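Local coordinates for protein magnesium transporter MgtE (Enterococcus faecalis, PDB 2OUX) that probably transports magnesium ions across the cell membrane, this chain being its dimeric cytosolic part, which binds magnesium through an N domain and paired CBS domains, at residues I142-Q154 with A167-V179. Sequence-based numbering, arbitrary orientation.
Sequences IMTTEFVSIVANQ and ADMAETIYYVYVV
Backbone bonds tie V148 and I150 to Y177 and V179 in parallel register. Y177 N donates to V148 O (2.9 Å), I150 N to Y177 O, and V179 N to I150 O (2.8 Å), so I150 uses both its N-H and its C=O on the partner strand. Before this pairing the chains part, and a water bridges them: it accepts from V148 N and donates to T172 O and Y175 O. Farther back, E171 N rejoins the first chain at E146 O, 2.6 Å away, where E146 centres an inverse gamma turn.

Beta-branched V148, I150, V176 and V178 suit extended backbone and present methyls to the buried side. V148 sends its two methyls to different partners: CG1, anti to the backbone N (chi1 -178°), meets V176 CG1, whereas CG2 lies 3.7 Å from A170 CB and also touches I173 CG2. I150 crosses V176 at about a right angle, its CG1 3.8 Å from V176 CG1, and V178 CG1 packs on A152 CB.

Around E146 a polar bond within 142-154 shapes the contact: T144 OG1 donates to the syn lone pair of E146 OE1 (2.7 Å), helping to hold the bent glutamate chain, whose OE2 is bonded to T98. Across the segments T144 CG2 rests against the aliphatic CG of E171. The two carboxylates stay apart, with E146 OE1 5.2 Å from E171 OE2.

Strands 149-150 and 175-179 form a right-handed beta-alpha-beta crossover through helix 156-166, within the first CBS domain. Strand 185-190 pairs antiparallel with the other edge of 175-179. Y177 reaches A234 and P236 of strand 234-238 in the second CBS domain and, with A234, belongs to a magnesium site; across the dimer, R192 of the second subunit bonds to A167 O and A170 O.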
ATOM      1  N   ILE A 142      -9.642   2.939 -14.276  1.00 27.09           N
ATOM      2  CA  ILE A 142      -9.404   3.041 -12.839  1.00 27.08           C
ATOM      3  C   ILE A 142      -7.971   3.432 -12.490  1.00 26.20           C
ATOM      4  O   ILE A 142      -7.617   3.510 -11.320  1.00 23.69           O
ATOM      5  CB  ILE A 142      -9.740   1.724 -12.113  1.00 28.59           C
ATOM      6  CG1 ILE A 142      -8.911   0.585 -12.692  1.00 27.31           C
ATOM      7  CG2 ILE A 142     -11.243   1.433 -12.232  1.00 32.00           C
ATOM      8  CD1 ILE A 142      -8.970  -0.677 -11.860  1.00 28.24           C
HETATM    9  N   MSE A 143      -7.153   3.685 -13.505  1.00 25.17           N
HETATM   10  CA  MSE A 143      -5.768   4.075 -13.277  1.00 25.24           C
HETATM   11  C   MSE A 143      -5.664   5.589 -13.150  1.00 25.65           C
HETATM   12  O   MSE A 143      -6.632   6.314 -13.381  1.00 27.73           O
HETATM   13  CB  MSE A 143      -4.886   3.632 -14.440  1.00 26.07           C
HETATM   14  CG  MSE A 143      -5.103   4.445 -15.704  1.00 28.19           C
HETATM   15 SE   MSE A 143      -3.882   3.954 -17.120  1.00 37.32          SE
HETATM   16  CE  MSE A 143      -4.012   5.561 -18.199  1.00 31.13           C
ATOM     17  N   THR A 144      -4.484   6.070 -12.786  1.00 24.34           N
ATOM     18  CA  THR A 144      -4.274   7.504 -12.681  1.00 22.08           C
ATOM     19  C   THR A 144      -2.873   7.816 -13.188  1.00 22.78           C
ATOM     20  O   THR A 144      -2.002   6.946 -13.219  1.00 21.03           O
ATOM     21  CB  THR A 144      -4.494   8.017 -11.244  1.00 21.90           C
ATOM     22  OG1 THR A 144      -4.774   9.419 -11.297  1.00 18.94           O
ATOM     23  CG2 THR A 144      -3.268   7.762 -10.368  1.00 18.32           C
ATOM     24  N   THR A 145      -2.664   9.063 -13.581  1.00 21.29           N
ATOM     25  CA  THR A 145      -1.408   9.481 -14.188  1.00 22.06           C
ATOM     26  C   THR A 145      -0.261   9.985 -13.320  1.00 23.90           C
ATOM     27  O   THR A 145       0.863  10.111 -13.798  1.00 24.17           O
ATOM     28  CB  THR A 145      -1.699  10.575 -15.221  1.00 23.72           C
ATOM     29  OG1 THR A 145      -2.370  11.666 -14.569  1.00 23.35           O
ATOM     30  CG2 THR A 145      -2.597  10.032 -16.335  1.00 21.97           C
ATOM     31  N   GLU A 146      -0.522  10.282 -12.057  1.00 25.49           N
ATOM     32  CA  GLU A 146       0.535  10.825 -11.221  1.00 26.14           C
ATOM     33  C   GLU A 146       1.480   9.798 -10.599  1.00 25.77           C
ATOM     34  O   GLU A 146       1.419   9.534  -9.403  1.00 27.33           O
ATOM     35  CB  GLU A 146      -0.093  11.714 -10.153  1.00 25.52           C
ATOM     36  CG  GLU A 146      -0.994  12.813 -10.745  1.00 25.54           C
ATOM     37  CD  GLU A 146      -2.388  12.297 -11.131  1.00 26.93           C
ATOM     38  OE1 GLU A 146      -2.702  11.131 -10.823  1.00 24.15           O
ATOM     39  OE2 GLU A 146      -3.178  13.064 -11.724  1.00 28.84           O
ATOM     40  N   PHE A 147       2.356   9.236 -11.427  1.00 26.20           N
ATOM     41  CA  PHE A 147       3.332   8.235 -10.992  1.00 28.00           C
ATOM     42  C   PHE A 147       4.748   8.785 -11.191  1.00 29.54           C
ATOM     43  O   PHE A 147       4.951   9.763 -11.914  1.00 29.72           O
ATOM     44  CB  PHE A 147       3.173   6.941 -11.804  1.00 26.16           C
ATOM     45  CG  PHE A 147       3.326   7.135 -13.299  1.00 28.19           C
ATOM     46  CD1 PHE A 147       4.579   7.357 -13.865  1.00 24.33           C
ATOM     47  CD2 PHE A 147       2.208   7.144 -14.135  1.00 25.47           C
ATOM     48  CE1 PHE A 147       4.719   7.591 -15.234  1.00 24.65           C
ATOM     49  CE2 PHE A 147       2.338   7.376 -15.507  1.00 26.56           C
ATOM     50  CZ  PHE A 147       3.599   7.602 -16.058  1.00 25.64           C
ATOM     51  N   VAL A 148       5.724   8.142 -10.561  1.00 28.91           N
ATOM     52  CA  VAL A 148       7.107   8.577 -10.686  1.00 29.45           C
ATOM     53  C   VAL A 148       7.892   7.693 -11.646  1.00 28.05           C
ATOM     54  O   VAL A 148       7.965   6.480 -11.468  1.00 28.22           O
ATOM     55  CB  VAL A 148       7.840   8.547  -9.324  1.00 28.83           C
ATOM     56  CG1 VAL A 148       9.261   9.065  -9.489  1.00 28.92           C
ATOM     57  CG2 VAL A 148       7.075   9.366  -8.306  1.00 30.57           C
ATOM     58  N   SER A 149       8.491   8.303 -12.658  1.00 27.09           N
ATOM     59  CA  SER A 149       9.294   7.543 -13.603  1.00 29.02           C
ATOM     60  C   SER A 149      10.659   8.204 -13.797  1.00 28.70           C
ATOM     61  O   SER A 149      10.778   9.429 -13.768  1.00 29.48           O
ATOM     62  CB  SER A 149       8.564   7.427 -14.945  1.00 30.77           C
ATOM     63  OG  SER A 149       8.099   8.686 -15.384  1.00 31.57           O
ATOM     64  N   ILE A 150      11.685   7.385 -13.976  1.00 27.80           N
ATOM     65  CA  ILE A 150      13.043   7.875 -14.182  1.00 28.78           C
ATOM     66  C   ILE A 150      13.717   7.015 -15.241  1.00 29.49           C
ATOM     67  O   ILE A 150      13.163   5.998 -15.667  1.00 27.65           O
ATOM     68  CB  ILE A 150      13.881   7.770 -12.892  1.00 26.99           C
ATOM     69  CG1 ILE A 150      13.915   6.311 -12.430  1.00 29.84           C
ATOM     70  CG2 ILE A 150      13.317   8.680 -11.829  1.00 23.43           C
ATOM     71  CD1 ILE A 150      14.927   6.017 -11.344  1.00 31.93           C
ATOM     72  N   VAL A 151      14.907   7.431 -15.668  1.00 32.52           N
ATOM     73  CA  VAL A 151      15.669   6.675 -16.657  1.00 34.25           C
ATOM     74  C   VAL A 151      16.697   5.842 -15.915  1.00 35.84           C
ATOM     75  O   VAL A 151      17.098   6.186 -14.799  1.00 35.70           O
ATOM     76  CB  VAL A 151      16.423   7.589 -17.649  1.00 34.96           C
ATOM     77  CG1 VAL A 151      15.437   8.378 -18.478  1.00 35.31           C
ATOM     78  CG2 VAL A 151      17.368   8.521 -16.891  1.00 33.98           C
ATOM     79  N   ALA A 152      17.131   4.762 -16.555  1.00 36.65           N
ATOM     80  CA  ALA A 152      18.105   3.842 -15.983  1.00 38.43           C
ATOM     81  C   ALA A 152      19.497   4.404 -15.665  1.00 40.75           C
ATOM     82  O   ALA A 152      19.971   4.258 -14.540  1.00 41.33           O
ATOM     83  CB  ALA A 152      18.245   2.631 -16.892  1.00 37.36           C
ATOM     84  N   ASN A 153      20.149   5.029 -16.648  1.00 41.90           N
ATOM     85  CA  ASN A 153      21.504   5.565 -16.470  1.00 42.49           C
ATOM     86  C   ASN A 153      21.566   6.803 -15.593  1.00 42.55           C
ATOM     87  O   ASN A 153      22.151   7.818 -15.948  1.00 44.01           O
ATOM     88  CB  ASN A 153      22.140   5.852 -17.838  1.00 44.25           C
ATOM     89  CG  ASN A 153      23.592   6.310 -17.729  1.00 45.59           C
ATOM     90  OD1 ASN A 153      23.892   7.503 -17.838  1.00 43.09           O
ATOM     91  ND2 ASN A 153      24.499   5.359 -17.507  1.00 44.76           N
ATOM     92  N   GLN A 154      20.959   6.697 -14.424  1.00 43.70           N
ATOM     93  CA  GLN A 154      20.924   7.779 -13.462  1.00 42.14           C
ATOM     94  C   GLN A 154      21.352   7.186 -12.123  1.00 41.43           C
ATOM     95  O   GLN A 154      21.283   5.973 -11.931  1.00 39.72           O
ATOM     96  CB  GLN A 154      19.497   8.323 -13.407  1.00 41.62           C
ATOM     97  CG  GLN A 154      19.160   9.207 -12.241  1.00 44.02           C
ATOM     98  CD  GLN A 154      17.775   9.803 -12.386  1.00 44.52           C
ATOM     99  OE1 GLN A 154      16.842   9.129 -12.814  1.00 44.43           O
ATOM    100  NE2 GLN A 154      17.633  11.069 -12.029  1.00 45.85           N
ATOM    101  N   ALA A 167       8.493  15.455  -6.430  1.00 46.47           N
ATOM    102  CA  ALA A 167       7.488  14.396  -6.427  1.00 44.91           C
ATOM    103  C   ALA A 167       6.301  14.700  -5.516  1.00 45.15           C
ATOM    104  O   ALA A 167       5.703  13.798  -4.942  1.00 44.77           O
ATOM    105  CB  ALA A 167       8.134  13.089  -6.013  1.00 45.72           C
ATOM    106  N   ASP A 168       5.960  15.974  -5.381  1.00 46.78           N
ATOM    107  CA  ASP A 168       4.846  16.365  -4.524  1.00 45.60           C
ATOM    108  C   ASP A 168       3.510  16.087  -5.202  1.00 43.49           C
ATOM    109  O   ASP A 168       2.496  15.902  -4.541  1.00 40.05           O
ATOM    110  CB  ASP A 168       4.938  17.851  -4.180  1.00 49.46           C
ATOM    111  CG  ASP A 168       3.925  18.266  -3.133  1.00 54.22           C
ATOM    112  OD1 ASP A 168       4.052  17.817  -1.973  1.00 56.80           O
ATOM    113  OD2 ASP A 168       2.997  19.031  -3.469  1.00 58.68           O
HETATM  114  N   MSE A 169       3.517  16.055  -6.528  1.00 43.06           N
HETATM  115  CA  MSE A 169       2.298  15.811  -7.279  1.00 43.37           C
HETATM  116  C   MSE A 169       1.933  14.327  -7.393  1.00 38.37           C
HETATM  117  O   MSE A 169       0.768  13.987  -7.585  1.00 36.55           O
HETATM  118  CB  MSE A 169       2.413  16.419  -8.687  1.00 51.08           C
HETATM  119  CG  MSE A 169       3.327  15.666  -9.667  1.00 62.64           C
HETATM  120 SE   MSE A 169       5.240  16.047  -9.542  1.00 80.95          SE
HETATM  121  CE  MSE A 169       5.270  17.729 -10.504  1.00 74.67           C
ATOM    122  N   ALA A 170       2.920  13.451  -7.252  1.00 34.46           N
ATOM    123  CA  ALA A 170       2.707  12.008  -7.391  1.00 32.05           C
ATOM    124  C   ALA A 170       1.722  11.328  -6.444  1.00 30.57           C
ATOM    125  O   ALA A 170       1.686  11.634  -5.253  1.00 29.87           O
ATOM    126  CB  ALA A 170       4.041  11.301  -7.315  1.00 29.71           C
ATOM    127  N   GLU A 171       0.926  10.402  -6.987  1.00 30.60           N
ATOM    128  CA  GLU A 171      -0.035   9.619  -6.192  1.00 30.72           C
ATOM    129  C   GLU A 171       0.799   8.926  -5.123  1.00 29.46           C
ATOM    130  O   GLU A 171       0.565   9.074  -3.929  1.00 32.99           O
ATOM    131  CB  GLU A 171      -0.689   8.516  -7.040  1.00 34.05           C
ATOM    132  CG  GLU A 171      -2.148   8.705  -7.448  1.00 37.64           C
ATOM    133  CD  GLU A 171      -3.143   8.418  -6.344  1.00 34.06           C
ATOM    134  OE1 GLU A 171      -3.089   7.353  -5.711  1.00 35.91           O
ATOM    135  OE2 GLU A 171      -4.006   9.274  -6.114  1.00 41.32           O
ATOM    136  N   THR A 172       1.773   8.151  -5.578  1.00 26.57           N
ATOM    137  CA  THR A 172       2.651   7.423  -4.681  1.00 25.72           C
ATOM    138  C   THR A 172       4.068   7.444  -5.236  1.00 26.25           C
ATOM    139  O   THR A 172       4.271   7.534  -6.446  1.00 28.12           O
ATOM    140  CB  THR A 172       2.215   5.957  -4.549  1.00 23.74           C
ATOM    141  OG1 THR A 172       2.998   5.318  -3.538  1.00 22.76           O
ATOM    142  CG2 THR A 172       2.406   5.223  -5.874  1.00 19.51           C
ATOM    143  N   ILE A 173       5.042   7.360  -4.343  1.00 25.37           N
ATOM    144  CA  ILE A 173       6.436   7.348  -4.731  1.00 23.08           C
ATOM    145  C   ILE A 173       7.045   6.067  -4.194  1.00 20.80           C
ATOM    146  O   ILE A 173       8.243   5.863  -4.297  1.00 20.22           O
ATOM    147  CB  ILE A 173       7.211   8.551  -4.127  1.00 26.16           C
ATOM    148  CG1 ILE A 173       7.338   8.402  -2.606  1.00 28.63           C
ATOM    149  CG2 ILE A 173       6.494   9.850  -4.474  1.00 26.43           C
ATOM    150  CD1 ILE A 173       8.372   9.327  -2.001  1.00 28.57           C
ATOM    151  N   TYR A 174       6.213   5.201  -3.623  1.00 20.06           N
ATOM    152  CA  TYR A 174       6.722   3.966  -3.045  1.00 21.00           C
ATOM    153  C   TYR A 174       7.211   2.959  -4.064  1.00 22.62           C
ATOM    154  O   TYR A 174       7.821   1.953  -3.721  1.00 23.38           O
ATOM    155  CB  TYR A 174       5.692   3.376  -2.078  1.00 19.54           C
ATOM    156  CG  TYR A 174       5.513   4.304  -0.882  1.00 18.42           C
ATOM    157  CD1 TYR A 174       6.587   5.060  -0.412  1.00 16.46           C
ATOM    158  CD2 TYR A 174       4.278   4.462  -0.259  1.00 15.70           C
ATOM    159  CE1 TYR A 174       6.438   5.965   0.644  1.00 18.59           C
ATOM    160  CE2 TYR A 174       4.115   5.363   0.803  1.00 20.40           C
ATOM    161  CZ  TYR A 174       5.205   6.114   1.247  1.00 19.96           C
ATOM    162  OH  TYR A 174       5.057   7.020   2.275  1.00 19.68           O
ATOM    163  N   TYR A 175       6.941   3.252  -5.328  1.00 24.73           N
ATOM    164  CA  TYR A 175       7.430   2.438  -6.427  1.00 26.43           C
ATOM    165  C   TYR A 175       7.931   3.474  -7.413  1.00 25.91           C
ATOM    166  O   TYR A 175       7.258   4.477  -7.653  1.00 27.36           O
ATOM    167  CB  TYR A 175       6.316   1.605  -7.079  1.00 26.39           C
ATOM    168  CG  TYR A 175       6.013   0.312  -6.370  1.00 29.13           C
ATOM    169  CD1 TYR A 175       7.025  -0.602  -6.106  1.00 32.22           C
ATOM    170  CD2 TYR A 175       4.719   0.002  -5.956  1.00 29.25           C
ATOM    171  CE1 TYR A 175       6.761  -1.793  -5.450  1.00 34.46           C
ATOM    172  CE2 TYR A 175       4.443  -1.186  -5.296  1.00 31.24           C
ATOM    173  CZ  TYR A 175       5.467  -2.076  -5.045  1.00 34.14           C
ATOM    174  OH  TYR A 175       5.212  -3.253  -4.381  1.00 38.46           O
ATOM    175  N   VAL A 176       9.118   3.257  -7.959  1.00 27.02           N
ATOM    176  CA  VAL A 176       9.665   4.182  -8.946  1.00 26.36           C
ATOM    177  C   VAL A 176       9.829   3.394 -10.232  1.00 27.01           C
ATOM    178  O   VAL A 176      10.564   2.409 -10.276  1.00 26.43           O
ATOM    179  CB  VAL A 176      11.033   4.730  -8.516  1.00 27.39           C
ATOM    180  CG1 VAL A 176      11.544   5.720  -9.551  1.00 27.53           C
ATOM    181  CG2 VAL A 176      10.915   5.401  -7.153  1.00 28.19           C
ATOM    182  N   TYR A 177       9.139   3.818 -11.280  1.00 27.15           N
ATOM    183  CA  TYR A 177       9.222   3.114 -12.553  1.00 27.62           C
ATOM    184  C   TYR A 177      10.357   3.638 -13.427  1.00 27.36           C
ATOM    185  O   TYR A 177      10.650   4.832 -13.440  1.00 29.27           O
ATOM    186  CB  TYR A 177       7.869   3.211 -13.254  1.00 25.13           C
ATOM    187  CG  TYR A 177       6.775   2.662 -12.368  1.00 24.21           C
ATOM    188  CD1 TYR A 177       6.562   1.285 -12.267  1.00 22.13           C
ATOM    189  CD2 TYR A 177       6.034   3.509 -11.538  1.00 22.91           C
ATOM    190  CE1 TYR A 177       5.647   0.760 -11.356  1.00 17.14           C
ATOM    191  CE2 TYR A 177       5.112   2.993 -10.624  1.00 20.59           C
ATOM    192  CZ  TYR A 177       4.936   1.618 -10.537  1.00 20.78           C
ATOM    193  OH  TYR A 177       4.097   1.107  -9.586  1.00 20.23           O
ATOM    194  N   VAL A 178      11.012   2.731 -14.141  1.00 27.29           N
ATOM    195  CA  VAL A 178      12.118   3.119 -15.000  1.00 26.67           C
ATOM    196  C   VAL A 178      11.690   2.992 -16.450  1.00 27.36           C
ATOM    197  O   VAL A 178      11.205   1.948 -16.859  1.00 30.37           O
ATOM    198  CB  VAL A 178      13.355   2.223 -14.756  1.00 27.27           C
ATOM    199  CG1 VAL A 178      14.537   2.714 -15.593  1.00 25.68           C
ATOM    200  CG2 VAL A 178      13.722   2.231 -13.269  1.00 27.00           C
ATOM    201  N   VAL A 179      11.851   4.062 -17.218  1.00 28.09           N
ATOM    202  CA  VAL A 179      11.488   4.044 -18.633  1.00 28.78           C
ATOM    203  C   VAL A 179      12.671   4.498 -19.471  1.00 30.17           C
ATOM    204  O   VAL A 179      13.643   5.023 -18.941  1.00 29.90           O
ATOM    205  CB  VAL A 179      10.315   5.008 -18.959  1.00 27.98           C
ATOM    206  CG1 VAL A 179       9.036   4.552 -18.274  1.00 26.32           C
ATOM    207  CG2 VAL A 179      10.680   6.421 -18.542  1.00 24.88           C
TER
HETATM  208  O   HOH W   1       5.165   6.145  -8.500  1.00 18.09           O